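Bifunctional GH43-CE protein (Bacteroides eggerthii, PDB 6MLY) probably degrades arabinoxylan, joining a family 43 glycoside hydrolase domain, likely with xylan 1,4-beta-xylosidase activity, to a carbohydrate esterase domain. Local coordinates at residues Ser145-Glu150 and Ser202-Val207; Met33-Val38 and Gly253-Pro258; Lys577-Val582 and Phe784-Ala789. All coordinates share one frame; numbering follows the deposited sequence.

Interaction 1: Ser145-Glu150 and Ser202-Val207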
loop_
_atom_site.group_PDB
_atom_site.type_symbol
_atom_site.label_atom_id
_atom_site.label_comp_id
_atom_site.label_asym_id
_atom_site.label_seq_id
_atom_site.Cartn_x
_atom_site.Cartn_y
_atom_site.Cartn_z
ATOM N N SER A 145 6.007 -31.439 -16.339
ATOM C CA SER A 145 4.688 -31.596 -16.936
ATOM C C SER A 145 4.494 -33.059 -17.344
ATOM O O SER A 145 4.800 -33.421 -18.465
ATOM C CB SER A 145 4.519 -30.657 -18.106
ATOM O OG SER A 145 3.366 -30.985 -18.870
ATOM N N PHE A 146 4.005 -33.878 -16.405
ATOM C CA PHE A 146 3.712 -35.296 -16.641
ATOM C C PHE A 146 2.499 -35.407 -17.574
ATOM O O PHE A 146 1.685 -34.474 -17.651
ATOM C CB PHE A 146 3.504 -36.045 -15.320
ATOM C CG PHE A 146 2.184 -35.797 -14.638
ATOM C CD1 PHE A 146 1.080 -36.587 -14.917
ATOM C CD2 PHE A 146 2.040 -34.780 -13.704
ATOM C CE1 PHE A 146 -0.136 -36.362 -14.289
ATOM C CE2 PHE A 146 0.823 -34.558 -13.075
ATOM C CZ PHE A 146 -0.263 -35.350 -13.366
ATOM N N PHE A 147 2.400 -36.553 -18.268
ATOM C CA PHE A 147 1.469 -36.756 -19.377
ATOM C C PHE A 147 1.204 -38.250 -19.586
ATOM O O PHE A 147 2.143 -39.047 -19.633
ATOM C CB PHE A 147 2.051 -36.150 -20.656
ATOM C CG PHE A 147 1.107 -36.122 -21.831
ATOM C CD1 PHE A 147 1.028 -37.197 -22.704
ATOM C CD2 PHE A 147 0.301 -35.019 -22.068
ATOM C CE1 PHE A 147 0.161 -37.172 -23.786
ATOM C CE2 PHE A 147 -0.560 -34.991 -23.154
ATOM C CZ PHE A 147 -0.633 -36.069 -24.009
ATOM N N PHE A 148 -0.079 -38.604 -19.743
ATOM C CA PHE A 148 -0.524 -39.959 -20.110
ATOM C C PHE A 148 -0.637 -40.070 -21.634
ATOM O O PHE A 148 -1.473 -39.407 -22.243
ATOM C CB PHE A 148 -1.887 -40.276 -19.492
ATOM C CG PHE A 148 -1.949 -40.115 -17.998
ATOM C CD1 PHE A 148 -1.619 -41.166 -17.160
ATOM C CD2 PHE A 148 -2.331 -38.909 -17.430
ATOM C CE1 PHE A 148 -1.670 -41.017 -15.784
ATOM C CE2 PHE A 148 -2.382 -38.760 -16.053
ATOM C CZ PHE A 148 -2.054 -39.816 -15.233
ATOM N N ASP A 149 0.202 -40.923 -22.230
ATOM C CA ASP A 149 0.222 -41.143 -23.682
ATOM C C ASP A 149 -0.648 -42.357 -24.026
ATOM O O ASP A 149 -0.908 -43.220 -23.184
ATOM C CB ASP A 149 1.651 -41.317 -24.204
ATOM C CG ASP A 149 1.818 -40.934 -25.664
ATOM O OD1 ASP A 149 1.099 -40.021 -26.123
ATOM O OD2 ASP A 149 2.660 -41.560 -26.336
ATOM N N GLU A 150 -1.075 -42.408 -25.289
ATOM C CA GLU A 150 -1.938 -43.476 -25.791
ATOM C C GLU A 150 -1.097 -44.707 -26.171
ATOM O O GLU A 150 -1.662 -45.728 -26.552
ATOM C CB GLU A 150 -2.812 -43.006 -26.963
ATOM C CG GLU A 150 -2.412 -41.672 -27.566
ATOM C CD GLU A 150 -3.311 -41.193 -28.691
ATOM O OE1 GLU A 150 -3.452 -41.929 -29.681
ATOM O OE2 GLU A 150 -3.871 -40.087 -28.566
ATOM N N SER A 202 7.492 -25.844 -18.409
ATOM C CA SER A 202 7.078 -26.863 -19.380
ATOM C C SER A 202 5.632 -27.296 -19.109
ATOM O O SER A 202 5.286 -27.607 -17.973
ATOM C CB SER A 202 8.016 -28.044 -19.359
ATOM O OG SER A 202 9.254 -27.717 -19.972
ATOM N N GLN A 203 4.799 -27.285 -20.157
ATOM C CA GLN A 203 3.412 -27.759 -20.096
ATOM C C GLN A 203 3.055 -28.413 -21.436
ATOM O O GLN A 203 2.972 -27.733 -22.461
ATOM C CB GLN A 203 2.455 -26.609 -19.770
ATOM C CG GLN A 203 2.604 -26.066 -18.357
ATOM C CD GLN A 203 1.376 -25.321 -17.895
ATOM O OE1 GLN A 203 0.265 -25.843 -17.920
ATOM N NE2 GLN A 203 1.571 -24.089 -17.457
ATOM N N LEU A 204 2.849 -29.734 -21.418
ATOM C CA LEU A 204 2.670 -30.516 -22.643
ATOM C C LEU A 204 1.179 -30.761 -22.895
ATOM O O LEU A 204 0.431 -31.113 -21.977
ATOM C CB LEU A 204 3.428 -31.841 -22.523
ATOM C CG LEU A 204 3.416 -32.714 -23.779
ATOM C CD1 LEU A 204 3.992 -31.965 -24.973
ATOM C CD2 LEU A 204 4.178 -34.009 -23.547
ATOM N N PHE A 205 0.776 -30.564 -24.156
ATOM C CA PHE A 205 -0.565 -30.861 -24.644
ATOM C C PHE A 205 -0.460 -31.537 -26.017
ATOM O O PHE A 205 0.215 -31.029 -26.924
ATOM C CB PHE A 205 -1.400 -29.581 -24.717
ATOM C CG PHE A 205 -1.630 -28.931 -23.378
ATOM C CD1 PHE A 205 -2.795 -29.171 -22.666
ATOM C CD2 PHE A 205 -0.663 -28.117 -22.814
ATOM C CE1 PHE A 205 -2.995 -28.593 -21.423
ATOM C CE2 PHE A 205 -0.865 -27.545 -21.570
ATOM C CZ PHE A 205 -2.031 -27.779 -20.879
ATOM N N LYS A 206 -1.118 -32.692 -26.152
ATOM C CA LYS A 206 -1.315 -33.327 -27.438
ATOM C C LYS A 206 -2.685 -32.904 -27.979
ATOM O O LYS A 206 -3.705 -33.139 -27.339
ATOM C CB LYS A 206 -1.203 -34.848 -27.298
ATOM C CG LYS A 206 -1.064 -35.612 -28.606
ATOM C CD LYS A 206 -1.058 -37.108 -28.412
ATOM C CE LYS A 206 -0.952 -37.867 -29.714
ATOM N NZ LYS A 206 -0.702 -39.308 -29.477
ATOM N N VAL A 207 -2.683 -32.252 -29.146
ATOM C CA VAL A 207 -3.896 -31.823 -29.820
ATOM C C VAL A 207 -3.826 -32.288 -31.272
ATOM O O VAL A 207 -2.865 -31.982 -31.979
ATOM C CB VAL A 207 -4.089 -30.297 -29.761
ATOM C CG1 VAL A 207 -5.277 -29.853 -30.604
ATOM C CG2 VAL A 207 -4.224 -29.802 -28.333
#

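Interaction 2: Met33-Val38 and Gly253-Pro258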
loop_
_atom_site.group_PDB
_atom_site.type_symbol
_atom_site.label_atom_id
_atom_site.label_comp_id
_atom_site.label_asym_id
_atom_site.label_seq_id
_atom_site.Cartn_x
_atom_site.Cartn_y
_atom_site.Cartn_z
ATOM N N MET A 33 -0.382 -21.532 -13.401
ATOM C CA MET A 33 -1.637 -22.215 -13.628
ATOM C C MET A 33 -1.371 -23.524 -14.381
ATOM O O MET A 33 -0.529 -23.587 -15.278
ATOM C CB MET A 33 -2.594 -21.351 -14.454
ATOM C CG MET A 33 -3.176 -20.187 -13.684
ATOM S SD MET A 33 -4.308 -19.189 -14.686
ATOM C CE MET A 33 -3.157 -18.400 -15.809
ATOM N N SER A 34 -2.090 -24.568 -13.966
ATOM C CA SER A 34 -2.273 -25.781 -14.724
ATOM C C SER A 34 -3.781 -26.006 -14.858
ATOM O O SER A 34 -4.453 -26.289 -13.871
ATOM C CB SER A 34 -1.575 -26.942 -14.061
ATOM O OG SER A 34 -1.554 -28.091 -14.897
ATOM N N MET A 35 -4.292 -25.845 -16.083
ATOM C CA MET A 35 -5.726 -25.820 -16.366
ATOM C C MET A 35 -6.129 -27.061 -17.180
ATOM O O MET A 35 -5.340 -27.625 -17.954
ATOM C CB MET A 35 -6.084 -24.555 -17.152
ATOM C CG MET A 35 -7.557 -24.180 -17.103
ATOM S SD MET A 35 -7.868 -22.564 -17.867
ATOM C CE MET A 35 -7.254 -21.491 -16.570
ATOM N N LEU A 36 -7.376 -27.492 -16.986
ATOM C CA LEU A 36 -7.975 -28.486 -17.848
ATOM C C LEU A 36 -9.498 -28.343 -17.814
ATOM O O LEU A 36 -10.060 -27.652 -16.944
ATOM C CB LEU A 36 -7.520 -29.898 -17.445
ATOM C CG LEU A 36 -7.812 -30.350 -16.013
ATOM C CD1 LEU A 36 -9.289 -30.649 -15.804
ATOM C CD2 LEU A 36 -6.989 -31.576 -15.669
ATOM N N ARG A 37 -10.126 -28.995 -18.799
ATOM C CA ARG A 37 -11.559 -29.084 -18.952
ATOM C C ARG A 37 -11.978 -30.536 -18.724
ATOM O O ARG A 37 -11.215 -31.446 -19.001
ATOM C CB ARG A 37 -11.962 -28.621 -20.354
ATOM C CG ARG A 37 -13.461 -28.640 -20.610
ATOM C CD ARG A 37 -13.844 -27.836 -21.838
ATOM N NE ARG A 37 -13.456 -28.505 -23.066
ATOM C CZ ARG A 37 -14.077 -29.574 -23.550
ATOM N NH1 ARG A 37 -15.157 -30.032 -22.940
ATOM N NH2 ARG A 37 -13.613 -30.186 -24.626
ATOM N N VAL A 38 -13.186 -30.728 -18.193
ATOM C CA VAL A 38 -13.800 -32.037 -18.077
ATOM C C VAL A 38 -15.307 -31.841 -18.261
ATOM O O VAL A 38 -16.031 -31.572 -17.304
ATOM C CB VAL A 38 -13.483 -32.728 -16.732
ATOM C CG1 VAL A 38 -13.939 -34.182 -16.733
ATOM C CG2 VAL A 38 -12.013 -32.633 -16.354
ATOM N N GLY A 253 -0.518 -22.942 -20.834
ATOM C CA GLY A 253 -0.817 -23.948 -21.841
ATOM C C GLY A 253 -2.142 -23.662 -22.529
ATOM O O GLY A 253 -2.687 -22.557 -22.386
ATOM N N LEU A 254 -2.653 -24.664 -23.260
ATOM C CA LEU A 254 -3.897 -24.560 -24.021
ATOM C C LEU A 254 -5.068 -25.083 -23.187
ATOM O O LEU A 254 -4.905 -25.978 -22.366
ATOM C CB LEU A 254 -3.772 -25.376 -25.310
ATOM C CG LEU A 254 -2.831 -24.801 -26.365
ATOM C CD1 LEU A 254 -2.606 -25.803 -27.488
ATOM C CD2 LEU A 254 -3.370 -23.489 -26.914
ATOM N N VAL A 255 -6.245 -24.499 -23.424
ATOM C CA VAL A 255 -7.519 -25.040 -22.978
ATOM C C VAL A 255 -8.561 -24.719 -24.049
ATOM O O VAL A 255 -8.546 -23.635 -24.626
ATOM C CB VAL A 255 -7.963 -24.488 -21.612
ATOM C CG1 VAL A 255 -8.008 -22.968 -21.599
ATOM C CG2 VAL A 255 -9.307 -25.069 -21.198
ATOM N N ASP A 256 -9.460 -25.677 -24.284
ATOM C CA ASP A 256 -10.481 -25.581 -25.307
ATOM C C ASP A 256 -11.842 -25.453 -24.618
ATOM O O ASP A 256 -11.958 -25.722 -23.427
ATOM C CB ASP A 256 -10.423 -26.779 -26.260
ATOM C CG ASP A 256 -10.712 -28.131 -25.619
ATOM O OD1 ASP A 256 -10.386 -28.309 -24.421
ATOM O OD2 ASP A 256 -11.253 -29.006 -26.334
ATOM N N THR A 257 -12.846 -25.028 -25.388
ATOM C CA THR A 257 -14.229 -24.955 -24.940
ATOM C C THR A 257 -15.015 -26.077 -25.610
ATOM O O THR A 257 -14.654 -26.506 -26.702
ATOM C CB THR A 257 -14.845 -23.582 -25.254
ATOM O OG1 THR A 257 -14.886 -23.416 -26.672
ATOM C CG2 THR A 257 -14.084 -22.433 -24.631
ATOM N N PRO A 258 -16.118 -26.570 -25.003
ATOM C CA PRO A 258 -16.929 -27.623 -25.620
ATOM C C PRO A 258 -17.342 -27.336 -27.075
ATOM O O PRO A 258 -17.478 -28.273 -27.861
ATOM C CB PRO A 258 -18.171 -27.738 -24.714
ATOM C CG PRO A 258 -18.104 -26.544 -23.774
ATOM C CD PRO A 258 -16.642 -26.161 -23.692
#

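Interaction 3: Lys577-Val582 and Phe784-Ala789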
loop_
_atom_site.group_PDB
_atom_site.type_symbol
_atom_site.label_atom_id
_atom_site.label_comp_id
_atom_site.label_asym_id
_atom_site.label_seq_id
_atom_site.Cartn_x
_atom_site.Cartn_y
_atom_site.Cartn_z
ATOM N N LYS A 577 -13.989 19.717 10.067
ATOM C CA LYS A 577 -14.717 20.949 9.735
ATOM C C LYS A 577 -15.279 20.878 8.307
ATOM O O LYS A 577 -16.255 21.572 7.998
ATOM C CB LYS A 577 -13.803 22.170 9.879
ATOM C CG LYS A 577 -14.514 23.517 9.854
ATOM C CD LYS A 577 -15.448 23.755 11.030
ATOM C CE LYS A 577 -15.934 25.189 11.104
ATOM N NZ LYS A 577 -16.922 25.389 12.191
ATOM N N GLY A 578 -14.647 20.059 7.451
ATOM C CA GLY A 578 -15.083 19.823 6.063
ATOM C C GLY A 578 -14.084 20.306 5.018
ATOM O O GLY A 578 -14.466 20.548 3.864
ATOM N N PHE A 579 -12.807 20.424 5.405
ATOM C CA PHE A 579 -11.749 20.930 4.529
ATOM C C PHE A 579 -10.954 19.766 3.928
ATOM O O PHE A 579 -10.568 18.831 4.636
ATOM C CB PHE A 579 -10.789 21.846 5.289
ATOM C CG PHE A 579 -11.282 23.257 5.487
ATOM C CD1 PHE A 579 -11.652 23.714 6.746
ATOM C CD2 PHE A 579 -11.364 24.134 4.415
ATOM C CE1 PHE A 579 -12.102 25.013 6.921
ATOM C CE2 PHE A 579 -11.808 25.434 4.594
ATOM C CZ PHE A 579 -12.180 25.867 5.845
ATOM N N ALA A 580 -10.703 19.846 2.618
ATOM C CA ALA A 580 -9.685 19.027 1.985
ATOM C C ALA A 580 -8.323 19.518 2.475
ATOM O O ALA A 580 -8.099 20.718 2.565
ATOM C CB ALA A 580 -9.793 19.106 0.483
ATOM N N VAL A 581 -7.435 18.581 2.806
ATOM C CA VAL A 581 -6.134 18.906 3.371
ATOM C C VAL A 581 -5.057 18.454 2.380
ATOM O O VAL A 581 -5.203 17.406 1.744
ATOM C CB VAL A 581 -5.959 18.258 4.757
ATOM C CG1 VAL A 581 -4.602 18.571 5.365
ATOM C CG2 VAL A 581 -7.081 18.650 5.709
ATOM N N VAL A 582 -3.998 19.265 2.247
ATOM C CA VAL A 582 -2.897 19.012 1.313
ATOM C C VAL A 582 -1.578 19.386 1.994
ATOM O O VAL A 582 -1.089 20.493 1.817
ATOM C CB VAL A 582 -3.056 19.797 -0.007
ATOM C CG1 VAL A 582 -1.911 19.519 -0.972
ATOM C CG2 VAL A 582 -4.391 19.535 -0.685
ATOM N N PHE A 784 -11.434 30.367 11.654
ATOM C CA PHE A 784 -10.975 31.425 10.747
ATOM C C PHE A 784 -11.068 30.940 9.292
ATOM O O PHE A 784 -11.693 31.599 8.455
ATOM C CB PHE A 784 -9.563 31.882 11.127
ATOM C CG PHE A 784 -8.879 32.743 10.095
ATOM C CD1 PHE A 784 -9.492 33.883 9.599
ATOM C CD2 PHE A 784 -7.618 32.417 9.622
ATOM C CE1 PHE A 784 -8.866 34.665 8.641
ATOM C CE2 PHE A 784 -6.991 33.201 8.669
ATOM C CZ PHE A 784 -7.616 34.322 8.179
ATOM N N PHE A 785 -10.461 29.782 8.999
ATOM C CA PHE A 785 -10.497 29.209 7.644
ATOM C C PHE A 785 -11.957 29.005 7.203
ATOM O O PHE A 785 -12.288 29.246 6.037
ATOM C CB PHE A 785 -9.670 27.921 7.569
ATOM C CG PHE A 785 -8.174 28.122 7.506
ATOM C CD1 PHE A 785 -7.608 29.030 6.620
ATOM C CD2 PHE A 785 -7.323 27.384 8.316
ATOM C CE1 PHE A 785 -6.233 29.206 6.562
ATOM C CE2 PHE A 785 -5.947 27.560 8.254
ATOM C CZ PHE A 785 -5.404 28.467 7.374
ATOM N N ALA A 786 -12.816 28.599 8.148
ATOM C CA ALA A 786 -14.256 28.377 7.925
ATOM C C ALA A 786 -14.992 29.685 7.587
ATOM O O ALA A 786 -15.886 29.682 6.743
ATOM C CB ALA A 786 -14.861 27.721 9.143
ATOM N N ARG A 787 -14.636 30.788 8.259
ATOM C CA ARG A 787 -15.300 32.091 8.059
ATOM C C ARG A 787 -14.977 32.647 6.666
ATOM O O ARG A 787 -15.850 33.201 5.991
ATOM C CB ARG A 787 -14.877 33.106 9.128
ATOM C CG ARG A 787 -15.699 33.062 10.408
ATOM C CD ARG A 787 -15.361 34.230 11.314
ATOM N NE ARG A 787 -13.943 34.288 11.658
ATOM C CZ ARG A 787 -13.409 33.800 12.776
ATOM N NH1 ARG A 787 -14.159 33.144 13.647
ATOM N NH2 ARG A 787 -12.122 33.975 13.023
ATOM N N GLU A 788 -13.712 32.496 6.258
ATOM C CA GLU A 788 -13.205 33.012 4.985
ATOM C C GLU A 788 -13.669 32.114 3.824
ATOM O O GLU A 788 -13.606 32.524 2.669
ATOM C CB GLU A 788 -11.674 33.104 5.021
ATOM C CG GLU A 788 -11.109 33.940 6.163
ATOM C CD GLU A 788 -11.177 35.449 5.995
ATOM O OE1 GLU A 788 -10.912 35.937 4.878
ATOM O OE2 GLU A 788 -11.487 36.135 6.985
ATOM N N ALA A 789 -14.126 30.892 4.132
ATOM C CA ALA A 789 -14.522 29.908 3.123
ATOM C C ALA A 789 -16.052 29.791 3.031
ATOM O O ALA A 789 -16.610 29.871 1.933
ATOM C CB ALA A 789 -13.891 28.577 3.446
#

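Interaction 1: Ser145-Glu150 and Ser202-Val207
Ser145 opens the contact by reaching over to the start of strand 203-207. Its hydroxyl stands opposite the backbone N (chi1 168°), which carries OG across to the amide of Leu204; Leu204 N donates to Ser145 OG over 2.9 Å, with 161° at the hydrogen. The Ser202 hydroxyl is bonded to Asn215, and the Ser202 side chain lies about 5 Å from that of Asp143, the residue predicted to tune and orient the catalytic proton donor.

Phe146 turns away toward strands 99-103 and 106-113, and Phe147 points back across the interface. The Phe147 side chain crosses those of Leu204 and Lys206 at about a right angle. Leu204 CD2 packs 4.1 Å from CG of Phe147, near the root of the ring, while the far end, Phe147 CZ, meets Lys206 CB at 3.6 Å. Leu204 O approaches the ring obliquely and is bonded to Arg101, from strand 99-103.

The two strands run nearly parallel, 22° apart, starting close together, with the CA atoms of Ser145 and Gln203 5.1 Å apart, and then diverging. They belong to successive blades of the five-bladed beta-propeller typical of GH43 enzymes, and the contact is made by side chains meeting one another and the facing backbone. Each strand finds its backbone partner within its own blade, 145-148 on 154-158 and 203-207 on 210-214.

Beyond the strand, Asp149 and Glu150 take up the ammonium group of Lys206, which arrives at the end of a fully extended chain. Asp149 OD1 is a distant salt-bridge partner at 3.9 Å from Lys206 NZ; Glu150 OE2 is nearer, at 3.4 Å from the same nitrogen. Tyr211 OH is hydrogen-bonded to both Asp149 OD1 and Lys206 NZ.

Interaction 2: Met33-Val38 and Gly253-Pro258
Arg37 leaves its strand with CG opposite the backbone N (chi1 -178°) and then folds at chi3 (73°), a bend that lays the guanidinium beside Asp256 and over the backbone that follows it. Asp256 instead holds CG between its own N and carbonyl carbon, swinging the carboxylate toward Arg37. The resulting salt bridge is uneven. Arg37 NH2 donates almost straight to Asp256 OD2 over 3.1 Å; the oxygen lies in the guanidinium plane but is itself approached from above the carboxylate plane, the two groups being turned 57° apart. Arg37 NE makes two weak bonds, to Asp256 OD1 at 3.4 Å and to the backbone Asp256 O at 3.2 Å. One face of the guanidinium is covered, off-centre, by Thr257 C and Pro258 N, and Arg37 CD touches Pro258 CD at 3.8 Å. Through NH1, Arg37 also bonds to the carbonyl of Gly39, which gives the group a further fixed point.

Deeper in, Met35 SD rests against Val255 CG1 at 3.8 Å, a purely apolar contact between buried side chains.

The contact joins the first and last blades of the propeller, closing the ring. Strand 34-38 pairs with 41-45 and strand 250-256 with 262-269, while Tyr42 of 41-45 packs against Arg37, Thr257 and Pro258, and Leu63 touches Met35 and Thr257.

Interaction 3: Lys577-Val582 and Phe784-Ala789
Phe579 meets the C-terminal helix 775-789 at Phe785, Ala786 and Ala789, within an esterase domain of the alpha/beta-hydrolase fold. Strand 579-584 is an inner strand of the central sheet, lying between 533-537 (antiparallel) and 546-552 (parallel), and the helix segment crosses it at 117° with the axes 11.5 Å apart. That separation is spanned by the Phe579 ring.

The apolar packing centres on the outer edge of this ring. CG lies opposite the carbonyl carbon (chi1 -80°), which sends the ring out from the strand and sets its edge, not a face, against the helix. Phe579 CZ packs 3.7 Å from Phe785 CB, and Phe579 CE2 lies 3.9 Å from Ala789 CB, one helical turn further on. The ring edge thus comes close to the helix backbone as well as to its side chains. The Phe785 side chain crosses that of Phe579 at about a right angle, and its ring leads off toward Leu574 of helix 563-577 and toward Ala671 and Val673 of strand 671-675.

Another carbon contact comes from Lys577, whose chain bends at chi2 and brings Lys577 CE against Ala786 CB at 3.4 Å.

Backbone hydrogen bonds shape the turn between these two residues. Helix 563-577 ends in a Schellman motif, with Gly578 as the positive-phi C-prime residue; Phe579 N bonds to Leu574 O and Gly578 N to Leu575 O. The turn sets Phe579 directly after the helix. On the other segment, Ala789 O accepts a hydrogen bond from Lys547 NZ of the adjoining strand 546-552.

Polar backbone atoms also lie near the plane of the Phe579 ring, at its rim: Phe579 CZ is 3.4 Å from Phe785 O and 3.6 Å from Ala786 N.

How the interactions relate
Interactions 1 and 2 are neighbours in the GH43 propeller, their centres about 12 Å apart, and interaction 1 is nested along the chain inside the loop that interaction 2 closes. They touch directly: Gln203 NE2 probably bonds to Met33 O, and the ring of Phe205 packs on Gly253 and Leu254. Strands 34-38, 145-148, 203-207 and 250-256, from four different blades, are thereby knitted together. Interaction 3 follows later in the chain, in the esterase domain on the opposite side of the molecule's centre, about 67 Å from interaction 1 and about 58 Å from interaction 2 between centres. The contacts thus belong to separate domains, with the concanavalin-like range between them in sequence.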